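PDB 2ZON: cytochrome c551, which probably carries single electrons between redox partners on its haem, as small class I c-type cytochromes do. Local coordinates for residues D[11-16]-D[79-84]; D[50-55]-D[74-79]. One frame throughout, in Å; residues are numbered along the deposited sequence.

Contact 1 (D[11-16]-D[79-84]); sequences AGEKLY and VAYMMD. With HEM (protoporphyrin IX containing Fe), chain K.
The Y81 ring has E13 over one face, while the Y16 ring meets it obliquely. E13 CB stands 4.0 Å from the centroid of the Y81 ring, 19° off the ring normal, a CH-pi contact. The chain of E13 is extended beyond CG, and its CG also lies over the ring, near Y81 CE1. The carboxylate lies nearly parallel to the ring plane. The E13 carboxylate itself forms a salt bridge with R17, one turn further on.

The Y16 and Y81 rings have centroids 5.3 Å apart and planes at 52°, so they form neither a parallel stack nor a T. Y81 CE2 sits over one face of the Y16 ring, 3.7 Å from Y16 CG. At the edge of the Y16 ring lies M82 SD, 5.0 Å from the centroid, a Met-aromatic contact. The bend at chi3 of M82 brings its CE to 3.9 Å from Y16 CE1. M82 SD also touches the haem rim, 3.5 Å from HEM CHB.

With no side chain at G12, the two backbones come close, 5.9 Å between G12 CA and Y81 CA. The segment axes cross at -88°, 8.3 Å apart. This near-perpendicular packing of the N-terminal and C-terminal helices, with glycine and aromatics at the crossing, is a hallmark of the class I cytochrome c fold.

Contact 2 (D[50-55]-D[74-79]); sequences ALLATV and TLRAAV. With HEM (protoporphyrin IX containing Fe), chain K.
L52 lays its CD2 methyl over one face of the R76 guanidinium, 3.4 Å from R76 NH1. Its other methyl, CD1, turns to the backbone of the facing helix. It lies 3.8 Å from L75 CB and is also close to the amide nitrogen of R76. With CG anti to the backbone N (chi1 177°), the L52 chain reaches across to the facing helix and its two methyls part, one over R76 and one toward L75. The R76 chain leaves its helix extended and bends at chi3 (-67°). Its NH1 forms a salt bridge with E72 on the same helix. That bond probably helps to fix the guanidinium where L52 meets it. R76 is at the exposed margin of the contact, and L52 is buried.

Further in, the contact is purely apolar. V79 divides its methyls between two residues of the facing helix. Its CG1 packs 3.8 Å from L51 CB, and its CG2 meets V55 CG2 at the same distance. V55 CG1 approaches L75 CD2 more loosely, at 4.1 Å. No hydrogen bond joins the two segments.

Both helices also reach the haem. V55 CG2 lies 3.5 Å from HEM CHB. L75 CD2 lies 3.4 Å from HEM CBB, a carbon of a former vinyl group. A78 CB faces the methyl carbon CMB, and T54 CG2 lies beside the propionate carbon CBA. L15 of helix 10-24 touches L75 and A78 from another helix.

The segment axes are 9.7 Å apart and their directions differ by 120°. The arrangement is that of a cytochrome c haem pocket, in which helix 48-57 and the C-terminal helix 72-85 pack through aliphatic side chains and line the porphyrin rim.

In the fold
Both contacts are largely buried, and both use helix 72-85. Contact 1 sets helix 10-24 against its C-terminal part. Contact 2 sets helix 48-57 against the part before it. They share V79, and their centres are about 9 Å apart. Contact 2 is nested within the chain loop closed by contact 1. The two also touch directly: L15 packs on T74 and L75, and G12 on A77 and A78. Their chemistry differs. Contact 1 is built on aromatic rings with one methionine, while contact 2 is mainly aliphatic. Each has a charged residue at its margin, E13 or R76, paired within its own helix. Both reach the haem.

Contact 1 (D[11-16]-D[79-84])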
ATOM      1  N   ALA D  11      33.721 -11.656  20.608  1.00 19.18           N
ATOM      2  CA  ALA D  11      32.614 -11.265  21.499  1.00 18.22           C
ATOM      3  C   ALA D  11      32.330  -9.740  21.444  1.00 17.93           C
ATOM      4  O   ALA D  11      31.188  -9.297  21.643  1.00 18.15           O
ATOM      5  CB  ALA D  11      32.907 -11.702  22.916  1.00 18.54           C
ATOM      6  N   GLY D  12      33.365  -8.942  21.167  1.00 17.44           N
ATOM      7  CA  GLY D  12      33.202  -7.473  21.121  1.00 17.19           C
ATOM      8  C   GLY D  12      32.352  -7.016  19.941  1.00 17.80           C
ATOM      9  O   GLY D  12      31.333  -6.337  20.110  1.00 17.67           O
ATOM     10  N   GLU D  13      32.777  -7.394  18.740  1.00 17.29           N
ATOM     11  CA  GLU D  13      31.994  -7.139  17.531  1.00 17.77           C
ATOM     12  C   GLU D  13      30.559  -7.686  17.648  1.00 16.79           C
ATOM     13  O   GLU D  13      29.611  -7.008  17.282  1.00 16.96           O
ATOM     14  CB  GLU D  13      32.682  -7.733  16.301  1.00 18.34           C
ATOM     15  CG  GLU D  13      31.958  -7.409  14.990  1.00 18.56           C
ATOM     16  CD  GLU D  13      32.652  -7.956  13.758  1.00 21.30           C
ATOM     17  OE1 GLU D  13      32.042  -7.842  12.668  1.00 25.19           O
ATOM     18  OE2 GLU D  13      33.791  -8.497  13.858  1.00 23.05           O
ATOM     19  N   LYS D  14      30.412  -8.902  18.171  1.00 15.98           N
ATOM     20  CA  LYS D  14      29.087  -9.516  18.346  1.00 16.17           C
ATOM     21  C   LYS D  14      28.194  -8.636  19.218  1.00 15.97           C
ATOM     22  O   LYS D  14      27.027  -8.406  18.888  1.00 16.25           O
ATOM     23  CB  LYS D  14      29.222 -10.902  18.988  1.00 16.15           C
ATOM     24  CG  LYS D  14      27.911 -11.621  19.202  1.00 17.99           C
ATOM     25  CD  LYS D  14      28.186 -12.978  19.818  1.00 22.26           C
ATOM     26  CE  LYS D  14      26.914 -13.795  19.987  1.00 26.85           C
ATOM     27  NZ  LYS D  14      26.181 -13.392  21.210  1.00 29.29           N
ATOM     28  N   LEU D  15      28.735  -8.162  20.337  1.00 16.38           N
ATOM     29  CA  LEU D  15      27.978  -7.264  21.206  1.00 16.97           C
ATOM     30  C   LEU D  15      27.653  -5.972  20.459  1.00 17.19           C
ATOM     31  O   LEU D  15      26.501  -5.486  20.473  1.00 17.19           O
ATOM     32  CB  LEU D  15      28.775  -6.946  22.467  1.00 17.45           C
ATOM     33  CG  LEU D  15      28.067  -6.658  23.798  1.00 20.72           C
ATOM     34  CD1 LEU D  15      28.775  -5.541  24.583  1.00 19.72           C
ATOM     35  CD2 LEU D  15      26.538  -6.450  23.751  1.00 19.07           C
ATOM     36  N   TYR D  16      28.661  -5.433  19.776  1.00 17.41           N
ATOM     37  CA  TYR D  16      28.480  -4.195  19.030  1.00 17.68           C
ATOM     38  C   TYR D  16      27.320  -4.369  18.042  1.00 18.04           C
ATOM     39  O   TYR D  16      26.410  -3.538  18.003  1.00 18.26           O
ATOM     40  CB  TYR D  16      29.763  -3.768  18.290  1.00 18.25           C
ATOM     41  CG  TYR D  16      29.500  -2.500  17.499  1.00 17.59           C
ATOM     42  CD1 TYR D  16      29.663  -1.236  18.078  1.00 18.61           C
ATOM     43  CD2 TYR D  16      29.014  -2.569  16.190  1.00 19.77           C
ATOM     44  CE1 TYR D  16      29.362  -0.058  17.348  1.00 18.24           C
ATOM     45  CE2 TYR D  16      28.717  -1.415  15.468  1.00 20.20           C
ATOM     46  CZ  TYR D  16      28.896  -0.172  16.043  1.00 20.31           C
ATOM     47  OH  TYR D  16      28.581   0.950  15.299  1.00 21.26           O
ATOM     48  N   VAL D  79      34.342  -2.123  23.302  1.00 16.50           N
ATOM     49  CA  VAL D  79      35.086  -0.867  23.268  1.00 17.07           C
ATOM     50  C   VAL D  79      36.323  -1.056  22.375  1.00 17.73           C
ATOM     51  O   VAL D  79      36.586  -0.216  21.515  1.00 18.46           O
ATOM     52  CB  VAL D  79      35.431  -0.312  24.679  1.00 17.11           C
ATOM     53  CG1 VAL D  79      36.417   0.860  24.580  1.00 17.50           C
ATOM     54  CG2 VAL D  79      34.144   0.140  25.412  1.00 16.56           C
ATOM     55  N   ALA D  80      37.028  -2.174  22.541  1.00 17.47           N
ATOM     56  CA  ALA D  80      38.218  -2.473  21.749  1.00 18.19           C
ATOM     57  C   ALA D  80      37.919  -2.536  20.249  1.00 17.82           C
ATOM     58  O   ALA D  80      38.693  -2.028  19.442  1.00 18.64           O
ATOM     59  CB  ALA D  80      38.885  -3.768  22.241  1.00 18.34           C
ATOM     60  N   TYR D  81      36.800  -3.154  19.882  1.00 17.82           N
ATOM     61  CA  TYR D  81      36.373  -3.234  18.486  1.00 18.30           C
ATOM     62  C   TYR D  81      36.121  -1.823  17.929  1.00 18.65           C
ATOM     63  O   TYR D  81      36.485  -1.500  16.785  1.00 18.33           O
ATOM     64  CB  TYR D  81      35.100  -4.083  18.382  1.00 18.59           C
ATOM     65  CG  TYR D  81      34.408  -4.001  17.036  1.00 19.90           C
ATOM     66  CD1 TYR D  81      34.917  -4.672  15.917  1.00 21.18           C
ATOM     67  CD2 TYR D  81      33.229  -3.269  16.886  1.00 20.87           C
ATOM     68  CE1 TYR D  81      34.260  -4.608  14.676  1.00 20.89           C
ATOM     69  CE2 TYR D  81      32.584  -3.198  15.666  1.00 21.02           C
ATOM     70  CZ  TYR D  81      33.099  -3.859  14.566  1.00 21.25           C
ATOM     71  OH  TYR D  81      32.423  -3.768  13.365  1.00 22.97           O
ATOM     72  N   MET D  82      35.489  -0.989  18.751  1.00 18.85           N
ATOM     73  CA  MET D  82      35.142   0.371  18.328  1.00 19.26           C
ATOM     74  C   MET D  82      36.405   1.214  18.110  1.00 20.00           C
ATOM     75  O   MET D  82      36.548   1.863  17.061  1.00 19.65           O
ATOM     76  CB  MET D  82      34.162   1.000  19.319  1.00 19.62           C
ATOM     77  CG  MET D  82      32.824   0.276  19.300  1.00 19.11           C
ATOM     78  SD  MET D  82      31.662   0.901  20.520  1.00 19.84           S
ATOM     79  CE  MET D  82      31.194   2.460  19.756  1.00 19.49           C
ATOM     80  N   MET D  83      37.326   1.153  19.073  1.00 19.91           N
ATOM     81  CA  MET D  83      38.635   1.808  18.964  1.00 21.75           C
ATOM     82  C   MET D  83      39.387   1.337  17.704  1.00 21.79           C
ATOM     83  O   MET D  83      39.902   2.159  16.943  1.00 22.51           O
ATOM     84  CB  MET D  83      39.474   1.538  20.224  1.00 21.53           C
ATOM     85  CG  MET D  83      38.928   2.171  21.509  1.00 21.88           C
ATOM     86  SD  MET D  83      39.822   1.732  23.020  1.00 25.25           S
ATOM     87  CE  MET D  83      41.094   2.998  23.062  1.00 24.00           C
ATOM     88  N   ASP D  84      39.426   0.018  17.479  1.00 21.18           N
ATOM     89  CA  ASP D  84      40.093  -0.571  16.312  1.00 21.73           C
ATOM     90  C   ASP D  84      39.581   0.036  14.991  1.00 21.56           C
ATOM     91  O   ASP D  84      40.358   0.355  14.086  1.00 21.74           O
ATOM     92  CB  ASP D  84      39.897  -2.099  16.320  1.00 21.92           C
ATOM     93  CG  ASP D  84      40.504  -2.786  15.105  1.00 23.52           C
ATOM     94  OD1 ASP D  84      41.709  -3.125  15.136  1.00 26.49           O
ATOM     95  OD2 ASP D  84      39.763  -3.016  14.128  1.00 25.02           O
TER
HETATM   96  CHA HEM K 200      29.735   7.475  23.688  1.00 19.61           C
HETATM   97  CHB HEM K 200      30.665   2.768  23.366  1.00 19.71           C
HETATM   98  CHC HEM K 200      25.947   1.904  23.366  1.00 19.53           C
HETATM   99  CHD HEM K 200      25.143   6.560  22.563  1.00 21.13           C
HETATM  100  C1A HEM K 200      30.468   6.286  23.673  1.00 20.60           C
HETATM  101  C2A HEM K 200      31.842   6.125  23.865  1.00 19.78           C
HETATM  102  C3A HEM K 200      32.087   4.771  23.773  1.00 19.23           C
HETATM  103  C4A HEM K 200      30.883   4.128  23.536  1.00 19.33           C
HETATM  104  CMA HEM K 200      33.439   4.045  23.905  1.00 20.52           C
HETATM  105  CAA HEM K 200      32.848   7.244  24.117  1.00 21.49           C
HETATM  106  CBA HEM K 200      32.830   7.651  25.576  1.00 25.94           C
HETATM  107  CGA HEM K 200      32.870   9.177  25.678  1.00 28.57           C
HETATM  108  O1A HEM K 200      32.111   9.832  24.930  1.00 30.76           O
HETATM  109  O2A HEM K 200      33.670   9.645  26.501  1.00 31.07           O
HETATM  110  C1B HEM K 200      29.469   2.062  23.438  1.00 19.59           C
HETATM  111  C2B HEM K 200      29.312   0.694  23.571  1.00 17.36           C
HETATM  112  C3B HEM K 200      27.959   0.427  23.594  1.00 17.94           C
HETATM  113  C4B HEM K 200      27.320   1.661  23.417  1.00 18.88           C
HETATM  114  CMB HEM K 200      30.486  -0.304  23.730  1.00 16.23           C
HETATM  115  CAB HEM K 200      27.303  -0.954  23.657  1.00 18.94           C
HETATM  116  CBB HEM K 200      27.753  -1.820  24.848  1.00 19.62           C
HETATM  117  C1C HEM K 200      25.241   3.078  23.095  1.00 19.09           C
HETATM  118  C2C HEM K 200      23.872   3.230  22.879  1.00 19.93           C
HETATM  119  C3C HEM K 200      23.607   4.573  22.658  1.00 19.47           C
HETATM  120  C4C HEM K 200      24.857   5.205  22.732  1.00 20.77           C
HETATM  121  CMC HEM K 200      22.861   2.072  22.887  1.00 20.16           C
HETATM  122  CAC HEM K 200      22.229   5.123  22.287  1.00 19.05           C
HETATM  123  CBC HEM K 200      21.084   4.933  23.291  1.00 17.49           C
HETATM  124  C1D HEM K 200      26.297   7.275  22.879  1.00 20.16           C
HETATM  125  C2D HEM K 200      26.449   8.658  22.975  1.00 20.55           C
HETATM  126  C3D HEM K 200      27.758   8.940  23.297  1.00 20.99           C
HETATM  127  C4D HEM K 200      28.397   7.703  23.386  1.00 20.41           C
HETATM  128  CMD HEM K 200      25.327   9.690  22.759  1.00 20.79           C
HETATM  129  CAD HEM K 200      28.397  10.326  23.541  1.00 23.13           C
HETATM  130  CBD HEM K 200      28.113  10.764  24.988  1.00 25.68           C
HETATM  131  CGD HEM K 200      28.124  12.295  25.185  1.00 29.32           C
HETATM  132  O1D HEM K 200      29.158  12.906  24.840  1.00 30.74           O
HETATM  133  O2D HEM K 200      27.100  12.827  25.684  1.00 31.23           O
HETATM  134  NA  HEM K 200      29.928   5.070  23.478  1.00 17.87           N
HETATM  135  NB  HEM K 200      28.247   2.622  23.348  1.00 16.88           N
HETATM  136  NC  HEM K 200      25.813   4.289  22.996  1.00 18.79           N
HETATM  137  ND  HEM K 200      27.495   6.727  23.137  1.00 19.32           N
HETATM  138 FE   HEM K 200      27.907   4.693  23.216  1.00 19.40          FE

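Contact 2 (D[50-55]-D[74-79])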
ATOM      1  N   ALA D  50      39.457   4.341  30.436  1.00 25.54           N
ATOM      2  CA  ALA D  50      38.579   5.498  30.617  1.00 24.42           C
ATOM      3  C   ALA D  50      37.288   5.349  29.818  1.00 23.76           C
ATOM      4  O   ALA D  50      36.199   5.643  30.327  1.00 22.85           O
ATOM      5  CB  ALA D  50      39.306   6.794  30.232  1.00 24.45           C
ATOM      6  N   LEU D  51      37.422   4.901  28.568  1.00 23.32           N
ATOM      7  CA  LEU D  51      36.270   4.689  27.695  1.00 22.95           C
ATOM      8  C   LEU D  51      35.337   3.626  28.284  1.00 22.89           C
ATOM      9  O   LEU D  51      34.113   3.824  28.342  1.00 22.47           O
ATOM     10  CB  LEU D  51      36.714   4.292  26.278  1.00 23.18           C
ATOM     11  CG  LEU D  51      37.565   5.300  25.498  1.00 23.70           C
ATOM     12  CD1 LEU D  51      37.811   4.780  24.081  1.00 22.59           C
ATOM     13  CD2 LEU D  51      36.951   6.716  25.480  1.00 21.75           C
ATOM     14  N   LEU D  52      35.921   2.521  28.748  1.00 22.52           N
ATOM     15  CA  LEU D  52      35.147   1.444  29.372  1.00 22.68           C
ATOM     16  C   LEU D  52      34.384   1.941  30.603  1.00 23.06           C
ATOM     17  O   LEU D  52      33.206   1.617  30.778  1.00 22.92           O
ATOM     18  CB  LEU D  52      36.029   0.233  29.714  1.00 22.56           C
ATOM     19  CG  LEU D  52      35.342  -0.935  30.449  1.00 23.33           C
ATOM     20  CD1 LEU D  52      34.237  -1.597  29.588  1.00 21.41           C
ATOM     21  CD2 LEU D  52      36.353  -1.962  30.863  1.00 22.46           C
ATOM     22  N   ALA D  53      35.045   2.751  31.426  1.00 23.74           N
ATOM     23  CA  ALA D  53      34.401   3.360  32.610  1.00 24.03           C
ATOM     24  C   ALA D  53      33.198   4.228  32.243  1.00 24.33           C
ATOM     25  O   ALA D  53      32.172   4.219  32.927  1.00 24.66           O
ATOM     26  CB  ALA D  53      35.419   4.166  33.423  1.00 24.43           C
ATOM     27  N   THR D  54      33.325   4.977  31.158  1.00 23.86           N
ATOM     28  CA  THR D  54      32.216   5.778  30.656  1.00 24.14           C
ATOM     29  C   THR D  54      31.038   4.912  30.188  1.00 24.37           C
ATOM     30  O   THR D  54      29.874   5.256  30.434  1.00 24.52           O
ATOM     31  CB  THR D  54      32.702   6.713  29.536  1.00 23.74           C
ATOM     32  OG1 THR D  54      33.709   7.580  30.082  1.00 24.58           O
ATOM     33  CG2 THR D  54      31.551   7.555  28.973  1.00 24.02           C
ATOM     34  N   VAL D  55      31.341   3.798  29.515  1.00 24.10           N
ATOM     35  CA  VAL D  55      30.294   2.896  29.005  1.00 24.05           C
ATOM     36  C   VAL D  55      29.525   2.292  30.175  1.00 24.64           C
ATOM     37  O   VAL D  55      28.295   2.299  30.186  1.00 24.24           O
ATOM     38  CB  VAL D  55      30.877   1.797  28.079  1.00 24.12           C
ATOM     39  CG1 VAL D  55      29.836   0.729  27.738  1.00 23.47           C
ATOM     40  CG2 VAL D  55      31.420   2.433  26.798  1.00 23.31           C
ATOM     41  N   THR D  74      33.136  -8.360  28.234  1.00 17.44           N
ATOM     42  CA  THR D  74      32.520  -8.320  26.915  1.00 16.61           C
ATOM     43  C   THR D  74      32.421  -6.849  26.500  1.00 16.89           C
ATOM     44  O   THR D  74      32.678  -6.506  25.350  1.00 15.92           O
ATOM     45  CB  THR D  74      31.135  -8.990  26.903  1.00 17.26           C
ATOM     46  OG1 THR D  74      31.261 -10.359  27.321  1.00 17.30           O
ATOM     47  CG2 THR D  74      30.513  -8.957  25.494  1.00 17.91           C
ATOM     48  N   LEU D  75      32.030  -5.988  27.447  1.00 16.68           N
ATOM     49  CA  LEU D  75      32.011  -4.546  27.170  1.00 17.30           C
ATOM     50  C   LEU D  75      33.409  -4.023  26.800  1.00 17.89           C
ATOM     51  O   LEU D  75      33.543  -3.211  25.885  1.00 17.84           O
ATOM     52  CB  LEU D  75      31.425  -3.751  28.351  1.00 17.53           C
ATOM     53  CG  LEU D  75      29.931  -3.943  28.633  1.00 17.09           C
ATOM     54  CD1 LEU D  75      29.542  -3.441  30.022  1.00 18.10           C
ATOM     55  CD2 LEU D  75      29.079  -3.257  27.591  1.00 18.39           C
ATOM     56  N   ARG D  76      34.442  -4.482  27.505  1.00 17.69           N
ATOM     57  CA  ARG D  76      35.815  -4.098  27.152  1.00 18.39           C
ATOM     58  C   ARG D  76      36.136  -4.472  25.707  1.00 17.85           C
ATOM     59  O   ARG D  76      36.755  -3.685  24.965  1.00 18.15           O
ATOM     60  CB  ARG D  76      36.815  -4.757  28.098  1.00 19.02           C
ATOM     61  CG  ARG D  76      38.264  -4.469  27.738  1.00 22.35           C
ATOM     62  CD  ARG D  76      39.219  -5.121  28.705  1.00 26.46           C
ATOM     63  NE  ARG D  76      39.093  -4.497  30.013  1.00 30.87           N
ATOM     64  CZ  ARG D  76      38.455  -5.030  31.047  1.00 33.28           C
ATOM     65  NH1 ARG D  76      38.388  -4.357  32.187  1.00 34.88           N
ATOM     66  NH2 ARG D  76      37.887  -6.231  30.947  1.00 35.63           N
ATOM     67  N   ALA D  77      35.717  -5.681  25.321  1.00 16.96           N
ATOM     68  CA  ALA D  77      35.931  -6.194  23.974  1.00 17.04           C
ATOM     69  C   ALA D  77      35.194  -5.365  22.914  1.00 16.54           C
ATOM     70  O   ALA D  77      35.713  -5.161  21.810  1.00 15.94           O
ATOM     71  CB  ALA D  77      35.526  -7.671  23.891  1.00 16.97           C
ATOM     72  N   ALA D  78      33.996  -4.885  23.251  1.00 15.67           N
ATOM     73  CA  ALA D  78      33.232  -4.061  22.320  1.00 15.88           C
ATOM     74  C   ALA D  78      33.876  -2.683  22.182  1.00 16.20           C
ATOM     75  O   ALA D  78      33.961  -2.152  21.073  1.00 16.32           O
ATOM     76  CB  ALA D  78      31.755  -3.949  22.759  1.00 15.11           C
ATOM     77  N   VAL D  79      34.342  -2.123  23.302  1.00 16.50           N
ATOM     78  CA  VAL D  79      35.086  -0.867  23.268  1.00 17.07           C
ATOM     79  C   VAL D  79      36.323  -1.056  22.375  1.00 17.73           C
ATOM     80  O   VAL D  79      36.586  -0.216  21.515  1.00 18.46           O
ATOM     81  CB  VAL D  79      35.431  -0.312  24.679  1.00 17.11           C
ATOM     82  CG1 VAL D  79      36.417   0.860  24.580  1.00 17.50           C
ATOM     83  CG2 VAL D  79      34.144   0.140  25.412  1.00 16.56           C
TER
HETATM   84  CHA HEM K 200      29.735   7.475  23.688  1.00 19.61           C
HETATM   85  CHB HEM K 200      30.665   2.768  23.366  1.00 19.71           C
HETATM   86  CHC HEM K 200      25.947   1.904  23.366  1.00 19.53           C
HETATM   87  CHD HEM K 200      25.143   6.560  22.563  1.00 21.13           C
HETATM   88  C1A HEM K 200      30.468   6.286  23.673  1.00 20.60           C
HETATM   89  C2A HEM K 200      31.842   6.125  23.865  1.00 19.78           C
HETATM   90  C3A HEM K 200      32.087   4.771  23.773  1.00 19.23           C
HETATM   91  C4A HEM K 200      30.883   4.128  23.536  1.00 19.33           C
HETATM   92  CMA HEM K 200      33.439   4.045  23.905  1.00 20.52           C
HETATM   93  CAA HEM K 200      32.848   7.244  24.117  1.00 21.49           C
HETATM   94  CBA HEM K 200      32.830   7.651  25.576  1.00 25.94           C
HETATM   95  CGA HEM K 200      32.870   9.177  25.678  1.00 28.57           C
HETATM   96  O1A HEM K 200      32.111   9.832  24.930  1.00 30.76           O
HETATM   97  O2A HEM K 200      33.670   9.645  26.501  1.00 31.07           O
HETATM   98  C1B HEM K 200      29.469   2.062  23.438  1.00 19.59           C
HETATM   99  C2B HEM K 200      29.312   0.694  23.571  1.00 17.36           C
HETATM  100  C3B HEM K 200      27.959   0.427  23.594  1.00 17.94           C
HETATM  101  C4B HEM K 200      27.320   1.661  23.417  1.00 18.88           C
HETATM  102  CMB HEM K 200      30.486  -0.304  23.730  1.00 16.23           C
HETATM  103  CAB HEM K 200      27.303  -0.954  23.657  1.00 18.94           C
HETATM  104  CBB HEM K 200      27.753  -1.820  24.848  1.00 19.62           C
HETATM  105  C1C HEM K 200      25.241   3.078  23.095  1.00 19.09           C
HETATM  106  C2C HEM K 200      23.872   3.230  22.879  1.00 19.93           C
HETATM  107  C3C HEM K 200      23.607   4.573  22.658  1.00 19.47           C
HETATM  108  C4C HEM K 200      24.857   5.205  22.732  1.00 20.77           C
HETATM  109  CMC HEM K 200      22.861   2.072  22.887  1.00 20.16           C
HETATM  110  CAC HEM K 200      22.229   5.123  22.287  1.00 19.05           C
HETATM  111  CBC HEM K 200      21.084   4.933  23.291  1.00 17.49           C
HETATM  112  C1D HEM K 200      26.297   7.275  22.879  1.00 20.16           C
HETATM  113  C2D HEM K 200      26.449   8.658  22.975  1.00 20.55           C
HETATM  114  C3D HEM K 200      27.758   8.940  23.297  1.00 20.99           C
HETATM  115  C4D HEM K 200      28.397   7.703  23.386  1.00 20.41           C
HETATM  116  CMD HEM K 200      25.327   9.690  22.759  1.00 20.79           C
HETATM  117  CAD HEM K 200      28.397  10.326  23.541  1.00 23.13           C
HETATM  118  CBD HEM K 200      28.113  10.764  24.988  1.00 25.68           C
HETATM  119  CGD HEM K 200      28.124  12.295  25.185  1.00 29.32           C
HETATM  120  O1D HEM K 200      29.158  12.906  24.840  1.00 30.74           O
HETATM  121  O2D HEM K 200      27.100  12.827  25.684  1.00 31.23           O
HETATM  122  NA  HEM K 200      29.928   5.070  23.478  1.00 17.87           N
HETATM  123  NB  HEM K 200      28.247   2.622  23.348  1.00 16.88           N
HETATM  124  NC  HEM K 200      25.813   4.289  22.996  1.00 18.79           N
HETATM  125  ND  HEM K 200      27.495   6.727  23.137  1.00 19.32           N
HETATM  126 FE   HEM K 200      27.907   4.693  23.216  1.00 19.40          FE